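Local coordinates for possible transcriptional regulator, ArsR family protein (PDB 3F6V) that probably binds DNA as a dimeric winged-helix transcriptional regulator of the ArsR family, and may act as a repressor, at residues L49-V54 / A98-P103; A55-R60 / S89-V94; R62-L67 / Y112-Q117. All blocks are in the same frame, centred on the assembly; numbering follows the deposited sequence.

Contact 1 (L49-V54 / A98-P103); sequences LDQLEV and AGLVTP
The methyl of Ala98 is the apolar centre, packed against Val54 and Leu49, where the short helix 51-55 of this ArsR-type winged-helix domain leans on the turn that joins helix 85-97 to the wing strand 101-106. Val54 CG1 comes to 3.9 Å from Ala98 CB. With CG1 anti to its backbone N (chi1 166°) and CG2 beside that N, both branches of Val54 face the methyl. On the exposed side Leu49 adds one branch: its CD1 lies 4.0 Å from Ala98 CB. Farther along, Leu100 leans on the first helical turn, where Leu100 CD1 is 3.7 Å from Gln51 O, and more loosely on Val54. Gly99, between Ala98 and Leu100, takes a positive phi of 76° and closes helix 85-97 in a Schellman motif, which turns the chain so that Ala98 and Leu100 both face helix 51-55.

The polar edge begins at Gln51, which folds against the Ala98 carbonyl oxygen. Its first torsion (chi1 -74°) brings Gln51 CG to 3.3 Å from Ala98 O, and the bend at chi2 turns the amide to the same oxygen, where NE2 adds a weak, strongly bent hydrogen bond. A water donates to Ala98 O at 2.9 Å; its approach to Gln51 NE2 is implausibly short, so that leg is doubtful. Beside Gln51, Asp50 caps the helix and also serves the dimer: its OD2 forms a salt bridge with Arg61 of the second subunit, while Asp50 OD1 accepts from Glu53 N in a nearly straight bond of 2.8 Å.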
ATOM      1  N   LEU A  49       3.525  -6.747 -11.394  1.00 36.45           N
ATOM      2  CA  LEU A  49       2.700  -6.230 -10.278  1.00 31.72           C
ATOM      3  C   LEU A  49       3.472  -6.168  -8.977  1.00 28.75           C
ATOM      4  O   LEU A  49       4.159  -7.124  -8.610  1.00 29.86           O
ATOM      5  CB  LEU A  49       1.418  -7.038 -10.060  1.00 31.41           C
ATOM      6  CG  LEU A  49       0.365  -7.135 -11.164  1.00 29.96           C
ATOM      7  CD1 LEU A  49      -0.897  -7.817 -10.590  1.00 29.01           C
ATOM      8  CD2 LEU A  49       0.022  -5.792 -11.804  1.00 30.61           C
ATOM      9  N   ASP A  50       3.402  -5.022  -8.296  1.00 24.46           N
ATOM     10  CA  ASP A  50       4.005  -4.890  -7.004  1.00 21.70           C
ATOM     11  C   ASP A  50       2.976  -5.301  -5.932  1.00 19.03           C
ATOM     12  O   ASP A  50       1.882  -4.735  -5.902  1.00 18.59           O
ATOM     13  CB  ASP A  50       4.420  -3.401  -6.857  1.00 21.69           C
ATOM     14  CG  ASP A  50       5.010  -3.075  -5.511  1.00 20.04           C
ATOM     15  OD1 ASP A  50       4.260  -3.047  -4.520  1.00 17.98           O
ATOM     16  OD2 ASP A  50       6.231  -2.777  -5.450  1.00 23.86           O
ATOM     17  N   GLN A  51       3.301  -6.242  -5.039  1.00 17.39           N
ATOM     18  CA  GLN A  51       2.309  -6.813  -4.130  1.00 17.17           C
ATOM     19  C   GLN A  51       1.801  -5.772  -3.185  1.00 15.24           C
ATOM     20  O   GLN A  51       0.663  -5.860  -2.739  1.00 16.01           O
ATOM     21  CB  GLN A  51       2.895  -7.950  -3.267  1.00 16.22           C
ATOM     22  CG  GLN A  51       3.123  -9.262  -4.005  1.00 17.92           C
ATOM     23  CD  GLN A  51       4.417  -9.355  -4.708  1.00 19.71           C
ATOM     24  OE1 GLN A  51       5.230  -8.421  -4.734  1.00 21.67           O
ATOM     25  NE2 GLN A  51       4.647 -10.505  -5.276  1.00 28.63           N
ATOM     26  N   LEU A  52       2.676  -4.844  -2.746  1.00 14.49           N
ATOM     27  CA  LEU A  52       2.250  -3.860  -1.800  1.00 14.24           C
ATOM     28  C   LEU A  52       1.313  -2.849  -2.452  1.00 14.00           C
ATOM     29  O   LEU A  52       0.300  -2.512  -1.888  1.00 13.48           O
ATOM     30  CB  LEU A  52       3.493  -3.214  -1.180  1.00 13.94           C
ATOM     31  CG  LEU A  52       3.219  -2.052  -0.217  1.00 13.64           C
ATOM     32  CD1 LEU A  52       2.317  -2.388   0.932  1.00 17.02           C
ATOM     33  CD2 LEU A  52       4.561  -1.640   0.323  1.00 16.21           C
ATOM     34  N   GLU A  53       1.630  -2.387  -3.653  1.00 13.58           N
ATOM     35  CA  GLU A  53       0.728  -1.491  -4.364  1.00 12.76           C
ATOM     36  C   GLU A  53      -0.642  -2.161  -4.567  1.00 12.21           C
ATOM     37  O   GLU A  53      -1.672  -1.552  -4.324  1.00 13.42           O
ATOM     38  CB  GLU A  53       1.349  -1.077  -5.694  1.00 14.98           C
ATOM     39  CG  GLU A  53       0.486  -0.173  -6.525  1.00 17.21           C
ATOM     40  CD  GLU A  53       1.144   0.220  -7.844  1.00 22.70           C
ATOM     41  OE1 GLU A  53       2.039  -0.501  -8.333  1.00 24.60           O
ATOM     42  OE2 GLU A  53       0.713   1.252  -8.403  1.00 26.10           O
ATOM     43  N   VAL A  54      -0.645  -3.411  -5.018  1.00 12.22           N
ATOM     44  CA  VAL A  54      -1.923  -4.112  -5.259  1.00 12.36           C
ATOM     45  C   VAL A  54      -2.717  -4.323  -3.977  1.00 11.27           C
ATOM     46  O   VAL A  54      -3.940  -4.056  -3.907  1.00 12.53           O
ATOM     47  CB  VAL A  54      -1.650  -5.472  -5.946  1.00 12.06           C
ATOM     48  CG1 VAL A  54      -2.899  -6.385  -5.900  1.00 13.73           C
ATOM     49  CG2 VAL A  54      -1.213  -5.204  -7.376  1.00 13.71           C
ATOM     50  N   ALA A  98      -1.086 -10.930  -8.599  1.00 10.92           N
ATOM     51  CA  ALA A  98      -0.009 -10.491  -7.702  1.00 10.88           C
ATOM     52  C   ALA A  98       0.564 -11.581  -6.816  1.00 10.06           C
ATOM     53  O   ALA A  98       1.472 -11.324  -6.044  1.00 12.57           O
ATOM     54  CB  ALA A  98      -0.464  -9.300  -6.886  1.00 11.47           C
ATOM     55  N   GLY A  99       0.047 -12.812  -6.902  1.00 10.20           N
ATOM     56  CA  GLY A  99       0.538 -13.902  -6.099  1.00 11.04           C
ATOM     57  C   GLY A  99       0.118 -13.897  -4.646  1.00  8.77           C
ATOM     58  O   GLY A  99       0.701 -14.644  -3.832  1.00 11.38           O
ATOM     59  N   LEU A 100      -0.931 -13.137  -4.316  1.00  9.71           N
ATOM     60  CA  LEU A 100      -1.369 -13.003  -2.936  1.00 10.34           C
ATOM     61  C   LEU A 100      -2.493 -13.973  -2.559  1.00 10.52           C
ATOM     62  O   LEU A 100      -2.648 -14.293  -1.385  1.00 11.57           O
ATOM     63  CB  LEU A 100      -1.812 -11.551  -2.678  1.00 11.34           C
ATOM     64  CG  LEU A 100      -0.668 -10.529  -2.705  1.00 10.47           C
ATOM     65  CD1 LEU A 100      -1.185  -9.098  -2.828  1.00 12.68           C
ATOM     66  CD2 LEU A 100       0.117 -10.680  -1.362  1.00 15.83           C
ATOM     67  N   VAL A 101      -3.264 -14.378  -3.562  1.00 11.18           N
ATOM     68  CA  VAL A 101      -4.345 -15.368  -3.343  1.00 11.38           C
ATOM     69  C   VAL A 101      -4.256 -16.410  -4.438  1.00 10.88           C
ATOM     70  O   VAL A 101      -3.605 -16.191  -5.474  1.00 11.13           O
ATOM     71  CB  VAL A 101      -5.755 -14.729  -3.293  1.00 12.34           C
ATOM     72  CG1 VAL A 101      -5.828 -13.656  -2.202  1.00 13.80           C
ATOM     73  CG2 VAL A 101      -6.142 -14.165  -4.587  1.00 14.57           C
ATOM     74  N   THR A 102      -4.964 -17.524  -4.228  1.00 11.12           N
ATOM     75  CA  THR A 102      -4.897 -18.674  -5.136  1.00 12.56           C
ATOM     76  C   THR A 102      -6.329 -19.171  -5.316  1.00 11.46           C
ATOM     77  O   THR A 102      -7.028 -19.328  -4.320  1.00 12.17           O
ATOM     78  CB  THR A 102      -4.023 -19.790  -4.452  1.00 13.04           C
ATOM     79  OG1 THR A 102      -2.744 -19.211  -4.070  1.00 13.59           O
ATOM     80  CG2 THR A 102      -3.808 -20.938  -5.384  1.00 15.54           C
ATOM     81  N   PRO A 103      -6.742 -19.407  -6.560  1.00 11.68           N
ATOM     82  CA  PRO A 103      -8.115 -19.876  -6.833  1.00 12.63           C
ATOM     83  C   PRO A 103      -8.183 -21.408  -6.926  1.00 12.98           C
ATOM     84  O   PRO A 103      -7.201 -22.069  -7.260  1.00 14.60           O
ATOM     85  CB  PRO A 103      -8.393 -19.286  -8.231  1.00 14.17           C
ATOM     86  CG  PRO A 103      -7.040 -19.339  -8.891  1.00 14.98           C
ATOM     87  CD  PRO A 103      -6.030 -19.034  -7.813  1.00 13.41           C
TER
HETATM   88  O   HOH W   1       3.753 -12.829  -5.088  1.00 35.79           O

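Contact 2 (A55-R60 / S89-V94); sequences AAEPTR and SQHLRV
His91 meets three residues of 55-60 at once, and the polar contacts come first. Arg60 NH1 reaches the ring edge and gives His91 ND1 a weak, bent hydrogen bond of 3.0 Å, with an N-H...N angle of only 123°. The guanidinium is turned 57° from the ring plane, so the two groups do not stack. Its firmer polar partner is Val54, whose backbone O takes Arg60 NE; the bend at chi3 swings the head back toward that carbonyl while NH1 stays beside the imidazole. Glu57 OE1 stands 3.5 Å from His91 CE1, and its negative charge probably favours a positive charge on the nearby Arg60 and imidazole.

That same carboxylate is tied to its own helix. Glu57 is the N-cap of helix 58-66: Glu57 OE1 accepts from Arg60 N at 3.1 Å, nearly in line with the C-O bond, and weakly from Thr59 N. Two backbone donors, one weakly, thus hold OE1, while both carboxylate oxygens lie near His91 CE1.

Apolar packing fills in the rest. Thr59 sets CG2 over one face of the imidazole, a CH-pi contact 4.1 Å from the His91 ring centroid and 28° off its normal. The planar head of Arg60 is sandwiched: Val94 CG1 sits over the centre of one face, 4.0 Å from Arg60 CZ, and Glu57 CG lies toward the rim of the opposite face. The aliphatic CG of Arg60 also rests against His91 ND1.

Here the N-terminal turn of helix 58-66 packs against helix 85-97, which by its place in the winged helix-turn-helix is probably the recognition helix; the pairing belongs to the three-helix core of the ArsR-type DNA-binding domain.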
ATOM      1  N   ALA A  55      -2.029  -4.787  -2.959  1.00 11.87           N
ATOM      2  CA  ALA A  55      -2.716  -5.134  -1.705  1.00 12.51           C
ATOM      3  C   ALA A  55      -3.292  -3.938  -0.992  1.00 11.82           C
ATOM      4  O   ALA A  55      -4.255  -4.063  -0.238  1.00 14.22           O
ATOM      5  CB  ALA A  55      -1.806  -5.886  -0.760  1.00 15.20           C
ATOM      6  N   ALA A  56      -2.669  -2.768  -1.176  1.00 11.76           N
ATOM      7  CA  ALA A  56      -3.028  -1.602  -0.401  1.00 11.52           C
ATOM      8  C   ALA A  56      -4.383  -0.990  -0.789  1.00 11.65           C
ATOM      9  O   ALA A  56      -4.921  -0.162  -0.048  1.00 13.18           O
ATOM     10  CB  ALA A  56      -1.947  -0.546  -0.544  1.00 12.67           C
ATOM     11  N   GLU A  57      -4.957  -1.372  -1.933  1.00 12.34           N
ATOM     12  CA  GLU A  57      -6.262  -0.875  -2.317  1.00 13.22           C
ATOM     13  C   GLU A  57      -7.247  -1.318  -1.184  1.00 13.41           C
ATOM     14  O   GLU A  57      -7.191  -2.467  -0.763  1.00 13.56           O
ATOM     15  CB  GLU A  57      -6.621  -1.452  -3.694  1.00 14.48           C
ATOM     16  CG  GLU A  57      -7.705  -0.728  -4.421  1.00 16.79           C
ATOM     17  CD  GLU A  57      -9.110  -1.077  -4.001  1.00 19.10           C
ATOM     18  OE1 GLU A  57      -9.307  -2.062  -3.277  1.00 19.62           O
ATOM     19  OE2 GLU A  57     -10.035  -0.345  -4.441  1.00 21.99           O
ATOM     20  N   PRO A  58      -8.116  -0.417  -0.675  1.00 14.40           N
ATOM     21  CA  PRO A  58      -8.827  -0.728   0.572  1.00 15.12           C
ATOM     22  C   PRO A  58      -9.782  -1.954   0.534  1.00 14.53           C
ATOM     23  O   PRO A  58      -9.858  -2.682   1.534  1.00 16.00           O
ATOM     24  CB  PRO A  58      -9.650   0.535   0.832  1.00 16.33           C
ATOM     25  CG  PRO A  58      -8.879   1.624   0.165  1.00 19.53           C
ATOM     26  CD  PRO A  58      -8.165   1.030  -0.997  1.00 14.96           C
ATOM     27  N   THR A  59     -10.428  -2.194  -0.591  1.00 14.30           N
ATOM     28  CA  THR A  59     -11.255  -3.418  -0.719  1.00 15.03           C
ATOM     29  C   THR A  59     -10.350  -4.649  -0.717  1.00 13.63           C
ATOM     30  O   THR A  59     -10.672  -5.653  -0.044  1.00 14.68           O
ATOM     31  CB  THR A  59     -12.100  -3.365  -1.973  1.00 14.23           C
ATOM     32  OG1 THR A  59     -13.001  -2.269  -1.843  1.00 19.24           O
ATOM     33  CG2 THR A  59     -12.900  -4.671  -2.126  1.00 16.27           C
ATOM     34  N   ARG A  60      -9.234  -4.601  -1.467  1.00 14.23           N
ATOM     35  CA  ARG A  60      -8.307  -5.705  -1.415  1.00 13.30           C
ATOM     36  C   ARG A  60      -7.744  -5.951  -0.004  1.00 13.74           C
ATOM     37  O   ARG A  60      -7.551  -7.103   0.375  1.00 13.46           O
ATOM     38  CB  ARG A  60      -7.211  -5.533  -2.468  1.00 13.61           C
ATOM     39  CG  ARG A  60      -7.803  -5.592  -3.837  1.00 14.36           C
ATOM     40  CD  ARG A  60      -6.779  -5.723  -4.951  1.00 17.41           C
ATOM     41  NE  ARG A  60      -6.154  -4.492  -5.415  1.00 20.76           N
ATOM     42  CZ  ARG A  60      -6.529  -3.800  -6.491  1.00 19.78           C
ATOM     43  NH1 ARG A  60      -7.621  -4.114  -7.174  1.00 24.06           N
ATOM     44  NH2 ARG A  60      -5.833  -2.738  -6.840  1.00 24.98           N
ATOM     45  N   SER A  89     -15.003 -10.290  -7.558  1.00 17.38           N
ATOM     46  CA  SER A  89     -14.306 -11.207  -8.451  1.00 17.30           C
ATOM     47  C   SER A  89     -13.065 -10.563  -9.127  1.00 17.24           C
ATOM     48  O   SER A  89     -11.985 -11.171  -9.135  1.00 17.36           O
ATOM     49  CB  SER A  89     -15.282 -11.764  -9.521  1.00 19.21           C
ATOM     50  OG  SER A  89     -14.636 -12.771 -10.257  1.00 25.34           O
ATOM     51  N   GLN A  90     -13.222  -9.360  -9.673  0.50 16.96           N
ATOM     52  CA  GLN A  90     -12.117  -8.679 -10.355  0.50 16.53           C
ATOM     53  C   GLN A  90     -10.982  -8.324  -9.387  0.50 15.50           C
ATOM     54  O   GLN A  90      -9.808  -8.468  -9.747  0.50 15.33           O
ATOM     55  CB  GLN A  90     -12.594  -7.427 -11.086  0.50 16.72           C
ATOM     56  CG  GLN A  90     -11.484  -6.677 -11.788  0.50 19.43           C
ATOM     57  CD  GLN A  90     -12.001  -5.473 -12.579  0.50 25.63           C
ATOM     58  OE1 GLN A  90     -12.716  -4.612 -12.043  0.50 27.77           O
ATOM     59  NE2 GLN A  90     -11.627  -5.401 -13.859  0.50 27.94           N
ATOM     60  N   HIS A  91     -11.328  -7.857  -8.185  1.00 14.52           N
ATOM     61  CA  HIS A  91     -10.295  -7.602  -7.129  1.00 14.06           C
ATOM     62  C   HIS A  91      -9.565  -8.911  -6.825  1.00 13.01           C
ATOM     63  O   HIS A  91      -8.327  -8.916  -6.682  1.00 12.55           O
ATOM     64  CB  HIS A  91     -10.898  -7.091  -5.852  1.00 14.08           C
ATOM     65  CG  HIS A  91     -11.270  -5.661  -5.908  1.00 13.72           C
ATOM     66  ND1 HIS A  91     -10.334  -4.661  -6.068  1.00 14.24           N
ATOM     67  CD2 HIS A  91     -12.468  -5.045  -5.781  1.00 16.87           C
ATOM     68  CE1 HIS A  91     -10.944  -3.488  -6.047  1.00 16.25           C
ATOM     69  NE2 HIS A  91     -12.240  -3.691  -5.874  1.00 19.48           N
ATOM     70  N   LEU A  92     -10.307 -10.038  -6.715  1.00 12.45           N
ATOM     71  CA  LEU A  92      -9.650 -11.331  -6.447  1.00 12.39           C
ATOM     72  C   LEU A  92      -8.729 -11.773  -7.582  1.00 13.27           C
ATOM     73  O   LEU A  92      -7.684 -12.387  -7.314  1.00 12.99           O
ATOM     74  CB  LEU A  92     -10.669 -12.425  -6.098  1.00 13.23           C
ATOM     75  CG  LEU A  92     -11.298 -12.165  -4.708  1.00 11.48           C
ATOM     76  CD1 LEU A  92     -12.631 -12.957  -4.591  1.00 14.55           C
ATOM     77  CD2 LEU A  92     -10.380 -12.528  -3.541  1.00 14.40           C
ATOM     78  N   ARG A  93      -9.089 -11.462  -8.833  1.00 14.19           N
ATOM     79  CA  ARG A  93      -8.226 -11.749  -9.988  0.50 14.52           C
ATOM     80  C   ARG A  93      -6.919 -10.942  -9.925  1.00 13.97           C
ATOM     81  O   ARG A  93      -5.836 -11.448 -10.242  1.00 12.91           O
ATOM     82  CB  ARG A  93      -8.958 -11.423 -11.296  0.50 15.10           C
ATOM     83  CG  ARG A  93      -8.187 -11.781 -12.553  0.50 18.51           C
ATOM     84  CD  ARG A  93      -8.942 -11.391 -13.828  0.50 23.77           C
ATOM     85  NE  ARG A  93      -8.059 -11.336 -15.002  0.50 28.71           N
ATOM     86  CZ  ARG A  93      -7.827 -12.373 -15.804  0.50 29.87           C
ATOM     87  NH1 ARG A  93      -8.414 -13.541 -15.563  0.50 31.77           N
ATOM     88  NH2 ARG A  93      -7.012 -12.244 -16.843  0.50 30.93           N
ATOM     89  N   VAL A  94      -7.046  -9.671  -9.523  1.00 12.86           N
ATOM     90  CA  VAL A  94      -5.849  -8.814  -9.379  1.00 12.57           C
ATOM     91  C   VAL A  94      -4.951  -9.382  -8.270  1.00 11.23           C
ATOM     92  O   VAL A  94      -3.703  -9.488  -8.433  1.00 12.12           O
ATOM     93  CB  VAL A  94      -6.244  -7.356  -9.135  1.00 13.48           C
ATOM     94  CG1 VAL A  94      -5.004  -6.509  -8.930  1.00 16.40           C
ATOM     95  CG2 VAL A  94      -6.955  -6.775 -10.370  1.00 14.34           C
TER

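Contact 3 (R62-L67 / Y112-Q117); sequences RLVQLL and YRLDPQ
Leu114 is the bump that fills the hollow on helix 58-66 between Val64 and Leu67. Its CG, beside the backbone N (chi1 -71°), lies 3.7 Å from Leu67 CB, and the two methyls diverge from there. Leu114 CD1 presses on the backbone, 3.5 Å from Val64 O, while Leu114 CD2 meets Val64 CG1 at 4.0 Å, the two side chains crossing at about a right angle.

Leu67 returns the fit two residues back along the strand. Its CD2 pushes against the main chain at Tyr112, only 3.2 Å from Tyr112 O, which is a tight contact for a methyl; CD1 reaches the Tyr112 CB more loosely. The phenol ring itself leads off elsewhere. No direct hydrogen bond crosses the contact, but a water bridges it, donating to Leu67 O at 2.7 Å and accepting from Leu114 N.

The C-terminal part of helix 58-66 is thereby held against the last residues of strand 109-114, just before Asp115 caps helix 116-129. Tyr112 runs on to helix 85-97, where it packs on Leu92 and Thr96, Leu67 touches Leu77 of helix 74-78, and Leu134 and Leu137 of the second subunit close over Val64 and Leu114.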
ATOM      1  N   ARG A  62      -9.264  -5.519   2.791  1.00 13.23           N
ATOM      2  CA  ARG A  62     -10.312  -6.202   3.570  1.00 14.06           C
ATOM      3  C   ARG A  62     -10.484  -7.641   3.072  1.00 13.82           C
ATOM      4  O   ARG A  62     -10.680  -8.540   3.879  1.00 14.54           O
ATOM      5  CB  ARG A  62     -11.636  -5.446   3.464  1.00 14.77           C
ATOM      6  CG  ARG A  62     -12.751  -6.035   4.302  1.00 18.28           C
ATOM      7  CD  ARG A  62     -12.441  -5.995   5.786  1.00 23.36           C
ATOM      8  NE  ARG A  62     -13.487  -6.635   6.583  1.00 26.50           N
ATOM      9  CZ  ARG A  62     -13.243  -7.412   7.636  1.00 29.51           C
ATOM     10  NH1 ARG A  62     -11.981  -7.656   8.033  1.00 30.94           N
ATOM     11  NH2 ARG A  62     -14.262  -7.945   8.294  1.00 32.69           N
ATOM     12  N   LEU A  63     -10.373  -7.863   1.759  1.00 13.21           N
ATOM     13  CA  LEU A  63     -10.507  -9.237   1.248  1.00 12.88           C
ATOM     14  C   LEU A  63      -9.382 -10.111   1.823  1.00 13.03           C
ATOM     15  O   LEU A  63      -9.612 -11.257   2.223  1.00 13.00           O
ATOM     16  CB  LEU A  63     -10.436  -9.273  -0.267  1.00 13.38           C
ATOM     17  CG  LEU A  63     -11.690  -8.808  -0.999  1.00 13.02           C
ATOM     18  CD1 LEU A  63     -11.424  -8.517  -2.462  1.00 15.74           C
ATOM     19  CD2 LEU A  63     -12.796  -9.879  -0.875  1.00 14.88           C
ATOM     20  N   VAL A  64      -8.159  -9.573   1.887  1.00 12.66           N
ATOM     21  CA  VAL A  64      -7.056 -10.316   2.474  1.00 12.58           C
ATOM     22  C   VAL A  64      -7.350 -10.644   3.953  1.00 13.28           C
ATOM     23  O   VAL A  64      -7.113 -11.784   4.389  1.00 14.27           O
ATOM     24  CB  VAL A  64      -5.710  -9.517   2.264  1.00 12.68           C
ATOM     25  CG1 VAL A  64      -4.629 -10.012   3.196  1.00 13.03           C
ATOM     26  CG2 VAL A  64      -5.282  -9.633   0.787  1.00 15.25           C
ATOM     27  N   GLN A  65      -7.846  -9.657   4.722  1.00 12.74           N
ATOM     28  CA  GLN A  65      -8.234  -9.936   6.124  1.00 13.47           C
ATOM     29  C   GLN A  65      -9.298 -11.008   6.226  1.00 14.68           C
ATOM     30  O   GLN A  65      -9.154 -11.930   7.043  1.00 15.86           O
ATOM     31  CB  GLN A  65      -8.753  -8.692   6.770  1.00 14.08           C
ATOM     32  CG  GLN A  65      -7.645  -7.660   6.996  1.00 14.80           C
ATOM     33  CD  GLN A  65      -8.182  -6.483   7.720  1.00 15.21           C
ATOM     34  OE1 GLN A  65      -9.359  -6.106   7.511  1.00 20.18           O
ATOM     35  NE2 GLN A  65      -7.358  -5.878   8.590  1.00 15.68           N
ATOM     36  N   LEU A  66     -10.323 -10.915   5.392  1.00 14.44           N
ATOM     37  CA  LEU A  66     -11.386 -11.908   5.435  1.00 14.68           C
ATOM     38  C   LEU A  66     -10.859 -13.314   5.186  1.00 13.66           C
ATOM     39  O   LEU A  66     -11.294 -14.292   5.830  1.00 16.14           O
ATOM     40  CB  LEU A  66     -12.499 -11.546   4.470  1.00 15.20           C
ATOM     41  CG  LEU A  66     -13.333 -10.345   4.847  1.00 16.35           C
ATOM     42  CD1 LEU A  66     -14.147  -9.867   3.649  1.00 19.01           C
ATOM     43  CD2 LEU A  66     -14.252 -10.616   6.065  1.00 18.75           C
ATOM     44  N   LEU A  67      -9.939 -13.466   4.260  1.00 12.83           N
ATOM     45  CA  LEU A  67      -9.403 -14.764   3.921  1.00 12.14           C
ATOM     46  C   LEU A  67      -8.533 -15.377   5.018  1.00 12.40           C
ATOM     47  O   LEU A  67      -8.161 -16.566   4.920  1.00 12.99           O
ATOM     48  CB  LEU A  67      -8.649 -14.671   2.574  1.00 12.73           C
ATOM     49  CG  LEU A  67      -9.582 -14.531   1.386  1.00 12.80           C
ATOM     50  CD1 LEU A  67      -8.699 -14.200   0.151  1.00 13.77           C
ATOM     51  CD2 LEU A  67     -10.379 -15.834   1.146  1.00 15.77           C
ATOM     52  N   TYR A 112     -11.212 -18.954  -3.043  1.00 12.30           N
ATOM     53  CA  TYR A 112      -9.921 -18.248  -2.960  1.00 11.67           C
ATOM     54  C   TYR A 112      -9.329 -18.455  -1.589  1.00 11.57           C
ATOM     55  O   TYR A 112     -10.038 -18.538  -0.602  1.00 13.27           O
ATOM     56  CB  TYR A 112     -10.121 -16.759  -3.219  1.00 13.10           C
ATOM     57  CG  TYR A 112     -10.227 -16.466  -4.701  1.00 14.00           C
ATOM     58  CD1 TYR A 112      -9.076 -16.315  -5.485  1.00 15.35           C
ATOM     59  CD2 TYR A 112     -11.462 -16.406  -5.319  1.00 15.76           C
ATOM     60  CE1 TYR A 112      -9.159 -16.106  -6.845  1.00 15.86           C
ATOM     61  CE2 TYR A 112     -11.580 -16.173  -6.718  1.00 16.93           C
ATOM     62  CZ  TYR A 112     -10.410 -16.059  -7.470  1.00 16.42           C
ATOM     63  OH  TYR A 112     -10.478 -15.819  -8.820  1.00 20.30           O
ATOM     64  N   ARG A 113      -8.004 -18.521  -1.529  1.00 12.61           N
ATOM     65  CA  ARG A 113      -7.275 -18.662  -0.277  1.00 11.59           C
ATOM     66  C   ARG A 113      -5.993 -17.815  -0.356  1.00 11.94           C
ATOM     67  O   ARG A 113      -5.465 -17.563  -1.442  1.00 12.04           O
ATOM     68  CB  ARG A 113      -6.928 -20.138  -0.032  1.00 12.60           C
ATOM     69  CG  ARG A 113      -5.920 -20.732  -1.016  1.00 14.02           C
ATOM     70  CD  ARG A 113      -5.903 -22.261  -0.803  1.00 14.74           C
ATOM     71  NE  ARG A 113      -4.845 -22.918  -1.571  1.00 16.24           N
ATOM     72  CZ  ARG A 113      -4.940 -23.271  -2.855  1.00 15.17           C
ATOM     73  NH1 ARG A 113      -6.080 -23.075  -3.545  1.00 16.79           N
ATOM     74  NH2 ARG A 113      -3.911 -23.883  -3.443  1.00 17.58           N
ATOM     75  N   LEU A 114      -5.502 -17.420   0.808  1.00 12.04           N
ATOM     76  CA  LEU A 114      -4.251 -16.658   0.862  1.00 12.44           C
ATOM     77  C   LEU A 114      -3.073 -17.505   0.489  1.00 13.02           C
ATOM     78  O   LEU A 114      -3.013 -18.704   0.829  1.00 13.30           O
ATOM     79  CB  LEU A 114      -4.036 -16.066   2.274  1.00 12.47           C
ATOM     80  CG  LEU A 114      -5.006 -14.925   2.597  1.00 12.72           C
ATOM     81  CD1 LEU A 114      -5.038 -14.604   4.055  1.00 15.04           C
ATOM     82  CD2 LEU A 114      -4.705 -13.703   1.775  1.00 15.52           C
ATOM     83  N   ASP A 115      -2.097 -16.890  -0.221  1.00 11.61           N
ATOM     84  CA  ASP A 115      -0.857 -17.571  -0.556  1.00 11.86           C
ATOM     85  C   ASP A 115       0.279 -17.016   0.325  1.00 11.59           C
ATOM     86  O   ASP A 115       0.697 -15.850   0.124  1.00 12.13           O
ATOM     87  CB  ASP A 115      -0.533 -17.336  -2.029  1.00 12.04           C
ATOM     88  CG  ASP A 115       0.630 -18.149  -2.501  1.00 13.60           C
ATOM     89  OD1 ASP A 115       1.408 -18.666  -1.647  1.00 16.78           O
ATOM     90  OD2 ASP A 115       0.724 -18.325  -3.755  1.00 15.93           O
ATOM     91  N   PRO A 116       0.819 -17.807   1.279  1.00 11.48           N
ATOM     92  CA  PRO A 116       1.953 -17.333   2.095  1.00 11.03           C
ATOM     93  C   PRO A 116       3.129 -16.797   1.288  1.00 12.20           C
ATOM     94  O   PRO A 116       3.821 -15.901   1.767  1.00 12.67           O
ATOM     95  CB  PRO A 116       2.375 -18.587   2.855  1.00 13.00           C
ATOM     96  CG  PRO A 116       1.080 -19.343   3.001  1.00 14.26           C
ATOM     97  CD  PRO A 116       0.351 -19.162   1.705  1.00 12.66           C
ATOM     98  N   GLN A 117       3.379 -17.335   0.092  1.00 12.14           N
ATOM     99  CA  GLN A 117       4.543 -16.881  -0.694  1.00 13.37           C
ATOM    100  C   GLN A 117       4.366 -15.389  -1.004  1.00 13.40           C
ATOM    101  O   GLN A 117       5.298 -14.585  -0.916  1.00 14.77           O
ATOM    102  CB  GLN A 117       4.611 -17.645  -2.003  1.00 15.45           C
ATOM    103  CG  GLN A 117       4.825 -19.152  -1.825  1.00 18.78           C
ATOM    104  CD  GLN A 117       6.009 -19.445  -0.930  1.00 16.87           C
ATOM    105  OE1 GLN A 117       5.874 -19.926   0.183  1.00 20.66           O
ATOM    106  NE2 GLN A 117       7.203 -19.176  -1.441  1.00 22.54           N
TER
HETATM  107  O   HOH W   2      -7.118 -18.207   3.030  1.00 13.98           O

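The three contacts crowd the middle of one winged-helix domain, contact 2 about 8 Å from contact 1 and contact 3 about 10 Å from either, centre to centre. Along the chain, both segments of contact 2 fall between those of contact 1, while contact 3 alternates with each. Helix 58-66 serves contacts 2 and 3 with different turns; helix 85-97 runs from contact 2 into the turn of contact 1, and the neighbouring strands 101-106 and 109-114 join contacts 1 and 3 through backbone bonds such as Thr102 N to Arg113 O. Helices and wing are thus locked into one unit, and all three contacts also reach the second subunit, so the core of the domain lies directly against the dimer interface.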